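Local coordinates for protein Lic11098 (Leptospira interrogans serogroup Icterohaemorrhagiae serovar copenhageni, PDB 4U08) that is of unknown function but, as a leucine-rich repeat protein of a pathogen, may act as a virulence factor by binding other molecules, at residues L183-N194 / N205-L216. Sequence-based numbering, arbitrary orientation.
Sequences LESLGLDHNQLN and NLQILHLRNNQL. With ZN (zinc ion), chain F; ZN (zinc ion), chain G; CA (calcium ion), chain H.
N214 reaches back from its own repeat into the loop that follows strand 185-187 and ties two successive turns of a leucine-rich repeat solenoid together. Its CB packs near L193 O, 3.8 Å away, and CG, set beside the backbone N (chi1 -82°), points the amide inward. At the tip, OD1 accepts from L193 N at 3.1 Å and more weakly from N191 N. ND2 gives one proton to L188 O at 2.9 Å, almost straight, and the other to L211 O of its own loop. Asparagine suits this place because a single flat amide supplies both donors and an acceptor to buried backbone; stacked through the repeats, such residues form the asparagine ladder. L188 O is gripped from opposite faces of its carbonyl plane, since N191 ND2 also donates to it.

Ahead of the loops the strands run parallel, with L186 N bonded to I208 O and L186 O receiving H210 N. Beneath them leucines align like with like: L186 CD2 touches L209 CD1 at 3.8 Å, the branched side chains filling the core.

In the loops just past the strands, D189 OD2 forms a salt bridge with R212 NH2 (2.8 Å), carboxylate and guanidinium planes 78° apart, while D189 OD1 takes R212 N. The amide of N213 stacks over the ring of H190, whose ND1 binds a zinc ion together with H167.

Strand 162-164 flanks S185 and L186, strand 231-233 flanks I208 and L209, and N237 continues the ladder by donating to L211 O.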
loop_
_atom_site.group_PDB
_atom_site.type_symbol
_atom_site.label_atom_id
_atom_site.label_comp_id
_atom_site.label_asym_id
_atom_site.label_seq_id
_atom_site.Cartn_x
_atom_site.Cartn_y
_atom_site.Cartn_z
ATOM N N LEU A 183 7.180 -13.235 0.069
ATOM C CA LEU A 183 6.449 -12.000 -0.238
ATOM C C LEU A 183 6.517 -10.995 0.908
ATOM O O LEU A 183 6.268 -11.357 2.055
ATOM C CB LEU A 183 4.979 -12.293 -0.648
ATOM C CG LEU A 183 4.258 -11.197 -1.462
ATOM C CD1 LEU A 183 4.833 -11.044 -2.877
ATOM C CD2 LEU A 183 2.765 -11.471 -1.541
ATOM N N GLU A 184 6.896 -9.768 0.598
ATOM C CA GLU A 184 7.004 -8.693 1.590
ATOM C C GLU A 184 5.939 -7.632 1.379
ATOM O O GLU A 184 5.509 -6.992 2.347
ATOM C CB GLU A 184 8.388 -8.044 1.547
ATOM C CG GLU A 184 9.492 -9.006 1.962
ATOM C CD GLU A 184 10.908 -8.516 1.741
ATOM O OE1 GLU A 184 11.081 -7.446 1.117
ATOM O OE2 GLU A 184 11.849 -9.212 2.184
ATOM N N SER A 185 5.530 -7.419 0.117
ATOM C CA SER A 185 4.525 -6.413 -0.210
ATOM C C SER A 185 3.453 -6.991 -1.133
ATOM O O SER A 185 3.766 -7.556 -2.182
ATOM C CB SER A 185 5.189 -5.192 -0.834
ATOM O OG SER A 185 4.232 -4.200 -1.143
ATOM N N LEU A 186 2.199 -6.835 -0.750
ATOM C CA LEU A 186 1.063 -7.320 -1.550
ATOM C C LEU A 186 0.090 -6.163 -1.796
ATOM O O LEU A 186 -0.522 -5.677 -0.862
ATOM C CB LEU A 186 0.377 -8.526 -0.855
ATOM C CG LEU A 186 -0.881 -9.127 -1.537
ATOM C CD1 LEU A 186 -0.625 -9.476 -3.031
ATOM C CD2 LEU A 186 -1.381 -10.325 -0.771
ATOM N N GLY A 187 -0.012 -5.722 -3.045
ATOM C CA GLY A 187 -0.881 -4.607 -3.421
ATOM C C GLY A 187 -2.180 -5.079 -4.049
ATOM O O GLY A 187 -2.178 -5.548 -5.187
ATOM N N LEU A 188 -3.293 -4.948 -3.329
ATOM C CA LEU A 188 -4.615 -5.357 -3.802
ATOM C C LEU A 188 -5.658 -4.224 -3.780
ATOM O O LEU A 188 -6.852 -4.504 -3.847
ATOM C CB LEU A 188 -5.106 -6.547 -2.955
ATOM C CG LEU A 188 -4.327 -7.857 -3.142
ATOM C CD1 LEU A 188 -4.600 -8.792 -2.023
ATOM C CD2 LEU A 188 -4.650 -8.483 -4.521
ATOM N N ASP A 189 -5.226 -2.956 -3.674
ATOM C CA ASP A 189 -6.158 -1.822 -3.642
ATOM C C ASP A 189 -7.109 -1.788 -4.831
ATOM O O ASP A 189 -6.700 -2.010 -5.966
ATOM C CB ASP A 189 -5.418 -0.460 -3.680
ATOM C CG ASP A 189 -4.539 -0.132 -2.486
ATOM O OD1 ASP A 189 -4.761 -0.707 -1.411
ATOM O OD2 ASP A 189 -3.633 0.708 -2.638
ATOM N N HIS A 190 -8.338 -1.392 -4.570
ATOM C CA HIS A 190 -9.353 -1.116 -5.582
ATOM C C HIS A 190 -9.665 -2.299 -6.532
ATOM O O HIS A 190 -9.755 -2.145 -7.750
ATOM C CB HIS A 190 -8.981 0.168 -6.363
ATOM C CG HIS A 190 -10.162 1.039 -6.674
ATOM N ND1 HIS A 190 -10.015 2.399 -6.923
ATOM C CD2 HIS A 190 -11.478 0.719 -6.757
ATOM C CE1 HIS A 190 -11.232 2.858 -7.153
ATOM N NE2 HIS A 190 -12.151 1.888 -7.054
ATOM N N ASN A 191 -9.849 -3.476 -5.952
ATOM C CA ASN A 191 -10.340 -4.634 -6.693
ATOM C C ASN A 191 -11.787 -4.742 -6.179
ATOM O O ASN A 191 -12.350 -3.723 -5.780
ATOM C CB ASN A 191 -9.491 -5.880 -6.385
ATOM C CG ASN A 191 -8.252 -5.937 -7.201
ATOM O OD1 ASN A 191 -8.305 -6.237 -8.374
ATOM N ND2 ASN A 191 -7.104 -5.642 -6.615
ATOM N N GLN A 192 -12.378 -5.936 -6.118
ATOM C CA GLN A 192 -13.717 -6.070 -5.551
ATOM C C GLN A 192 -13.737 -7.265 -4.636
ATOM O O GLN A 192 -14.702 -8.032 -4.588
ATOM C CB GLN A 192 -14.835 -6.074 -6.638
ATOM C CG GLN A 192 -14.567 -6.923 -7.867
ATOM C CD GLN A 192 -15.554 -6.632 -8.978
ATOM O OE1 GLN A 192 -16.761 -6.473 -8.757
ATOM N NE2 GLN A 192 -15.066 -6.578 -10.205
ATOM N N LEU A 193 -12.624 -7.442 -3.897
ATOM C CA LEU A 193 -12.459 -8.569 -2.994
ATOM C C LEU A 193 -13.527 -8.571 -1.934
ATOM O O LEU A 193 -13.679 -7.593 -1.219
ATOM C CB LEU A 193 -11.058 -8.558 -2.355
ATOM C CG LEU A 193 -9.863 -8.799 -3.295
ATOM C CD1 LEU A 193 -8.547 -8.433 -2.594
ATOM C CD2 LEU A 193 -9.795 -10.259 -3.744
ATOM N N ASN A 194 -14.281 -9.668 -1.838
ATOM C CA ASN A 194 -15.347 -9.795 -0.842
ATOM C C ASN A 194 -14.916 -10.678 0.305
ATOM O O ASN A 194 -15.541 -10.675 1.358
ATOM C CB ASN A 194 -16.667 -10.280 -1.487
ATOM C CG ASN A 194 -16.531 -11.459 -2.417
ATOM O OD1 ASN A 194 -16.181 -12.562 -2.005
ATOM N ND2 ASN A 194 -16.818 -11.247 -3.696
ATOM N N ASN A 205 6.570 -13.625 5.568
ATOM C CA ASN A 205 7.466 -12.498 5.370
ATOM C C ASN A 205 6.746 -11.189 5.041
ATOM O O ASN A 205 7.396 -10.163 4.906
ATOM C CB ASN A 205 8.533 -12.817 4.311
ATOM C CG ASN A 205 9.744 -13.517 4.869
ATOM O OD1 ASN A 205 9.721 -14.103 5.955
ATOM N ND2 ASN A 205 10.830 -13.465 4.131
ATOM N N LEU A 206 5.404 -11.223 4.913
ATOM C CA LEU A 206 4.617 -10.048 4.521
ATOM C C LEU A 206 4.752 -8.909 5.506
ATOM O O LEU A 206 4.510 -9.092 6.689
ATOM C CB LEU A 206 3.144 -10.384 4.294
ATOM C CG LEU A 206 2.347 -9.364 3.484
ATOM C CD1 LEU A 206 2.797 -9.393 1.985
ATOM C CD2 LEU A 206 0.824 -9.698 3.561
ATOM N N GLN A 207 5.151 -7.755 5.000
ATOM C CA GLN A 207 5.339 -6.550 5.800
ATOM C C GLN A 207 4.272 -5.513 5.508
ATOM O O GLN A 207 3.936 -4.725 6.390
ATOM C CB GLN A 207 6.716 -5.943 5.519
ATOM C CG GLN A 207 7.881 -6.818 5.992
ATOM C CD GLN A 207 9.190 -6.413 5.334
ATOM O OE1 GLN A 207 10.030 -7.253 5.034
ATOM N NE2 GLN A 207 9.401 -5.137 5.072
ATOM N N ILE A 208 3.826 -5.428 4.246
ATOM C CA ILE A 208 2.852 -4.429 3.796
ATOM C C ILE A 208 1.711 -5.109 3.032
ATOM O O ILE A 208 1.950 -5.803 2.048
ATOM C CB ILE A 208 3.525 -3.341 2.903
ATOM C CG1 ILE A 208 4.818 -2.727 3.531
ATOM C CG2 ILE A 208 2.532 -2.259 2.487
ATOM C CD1 ILE A 208 4.828 -2.049 4.817
ATOM N N LEU A 209 0.476 -4.849 3.453
ATOM C CA LEU A 209 -0.716 -5.392 2.812
ATOM C C LEU A 209 -1.681 -4.242 2.512
ATOM O O LEU A 209 -2.218 -3.636 3.445
ATOM C CB LEU A 209 -1.364 -6.468 3.732
ATOM C CG LEU A 209 -2.675 -7.170 3.259
ATOM C CD1 LEU A 209 -2.541 -7.739 1.817
ATOM C CD2 LEU A 209 -3.066 -8.293 4.206
ATOM N N HIS A 210 -1.851 -3.912 1.218
ATOM C CA HIS A 210 -2.719 -2.850 0.723
ATOM C C HIS A 210 -4.024 -3.458 0.251
ATOM O O HIS A 210 -4.034 -4.213 -0.725
ATOM C CB HIS A 210 -2.022 -2.094 -0.419
ATOM C CG HIS A 210 -0.952 -1.153 0.060
ATOM N ND1 HIS A 210 -0.295 -0.326 -0.807
ATOM C CD2 HIS A 210 -0.469 -0.941 1.308
ATOM C CE1 HIS A 210 0.579 0.353 -0.079
ATOM N NE2 HIS A 210 0.503 0.020 1.203
ATOM N N LEU A 211 -5.101 -3.210 0.990
ATOM C CA LEU A 211 -6.428 -3.753 0.681
ATOM C C LEU A 211 -7.495 -2.674 0.614
ATOM O O LEU A 211 -8.683 -2.963 0.787
ATOM C CB LEU A 211 -6.822 -4.795 1.727
ATOM C CG LEU A 211 -6.205 -6.185 1.554
ATOM C CD1 LEU A 211 -6.372 -6.983 2.799
ATOM C CD2 LEU A 211 -6.862 -6.919 0.403
ATOM N N ARG A 212 -7.075 -1.432 0.361
ATOM C CA ARG A 212 -7.981 -0.289 0.334
ATOM C C ARG A 212 -8.986 -0.400 -0.782
ATOM O O ARG A 212 -8.649 -0.852 -1.871
ATOM C CB ARG A 212 -7.193 1.018 0.166
ATOM C CG ARG A 212 -6.269 1.317 1.353
ATOM C CD ARG A 212 -5.328 2.449 1.008
ATOM N NE ARG A 212 -4.171 1.983 0.241
ATOM C CZ ARG A 212 -3.187 2.771 -0.176
ATOM N NH1 ARG A 212 -3.204 4.068 0.101
ATOM N NH2 ARG A 212 -2.174 2.268 -0.865
ATOM N N ASN A 213 -10.199 0.078 -0.537
ATOM C CA ASN A 213 -11.229 0.157 -1.559
ATOM C C ASN A 213 -11.607 -1.216 -2.149
ATOM O O ASN A 213 -11.623 -1.400 -3.357
ATOM C CB ASN A 213 -10.844 1.182 -2.664
ATOM C CG ASN A 213 -11.926 2.168 -3.018
ATOM O OD1 ASN A 213 -11.639 3.276 -3.466
ATOM N ND2 ASN A 213 -13.184 1.770 -2.894
ATOM N N ASN A 214 -11.903 -2.164 -1.284
ATOM C CA ASN A 214 -12.396 -3.477 -1.703
ATOM C C ASN A 214 -13.791 -3.640 -1.095
ATOM O O ASN A 214 -14.394 -2.629 -0.713
ATOM C CB ASN A 214 -11.410 -4.596 -1.320
ATOM C CG ASN A 214 -10.299 -4.710 -2.319
ATOM O OD1 ASN A 214 -10.490 -5.236 -3.408
ATOM N ND2 ASN A 214 -9.120 -4.200 -1.995
ATOM N N GLN A 215 -14.311 -4.865 -1.002
ATOM C CA GLN A 215 -15.649 -5.106 -0.452
ATOM C C GLN A 215 -15.618 -6.105 0.686
ATOM O O GLN A 215 -16.560 -6.879 0.848
ATOM C CB GLN A 215 -16.608 -5.560 -1.583
ATOM C CG GLN A 215 -16.942 -4.432 -2.573
ATOM C CD GLN A 215 -17.438 -4.926 -3.914
ATOM O OE1 GLN A 215 -18.134 -5.948 -4.033
ATOM N NE2 GLN A 215 -17.139 -4.167 -4.961
ATOM N N LEU A 216 -14.534 -6.085 1.508
ATOM C CA LEU A 216 -14.386 -7.008 2.631
ATOM C C LEU A 216 -15.358 -6.735 3.758
ATOM O O LEU A 216 -15.462 -5.597 4.199
ATOM C CB LEU A 216 -12.940 -6.980 3.182
ATOM C CG LEU A 216 -11.834 -7.385 2.203
ATOM C CD1 LEU A 216 -10.448 -7.031 2.791
ATOM C CD2 LEU A 216 -11.908 -8.888 1.903
HETATM ZN ZN ZN F . -0.438 -0.449 -3.042
HETATM ZN ZN ZN G . -8.321 3.264 -6.928
HETATM CA CA CA H . 13.416 -6.880 -0.418
HETATM O O HOH W 1 5.486 -13.798 2.868
HETATM O O HOH W 2 11.325 -11.826 1.794
HETATM O O HOH W 3 -2.116 -1.626 -3.929
HETATM O O HOH W 4 -17.424 -8.560 -4.115
HETATM O O HOH W 5 -7.760 3.188 -4.791
HETATM O O HOH W 6 13.036 -5.240 1.603
#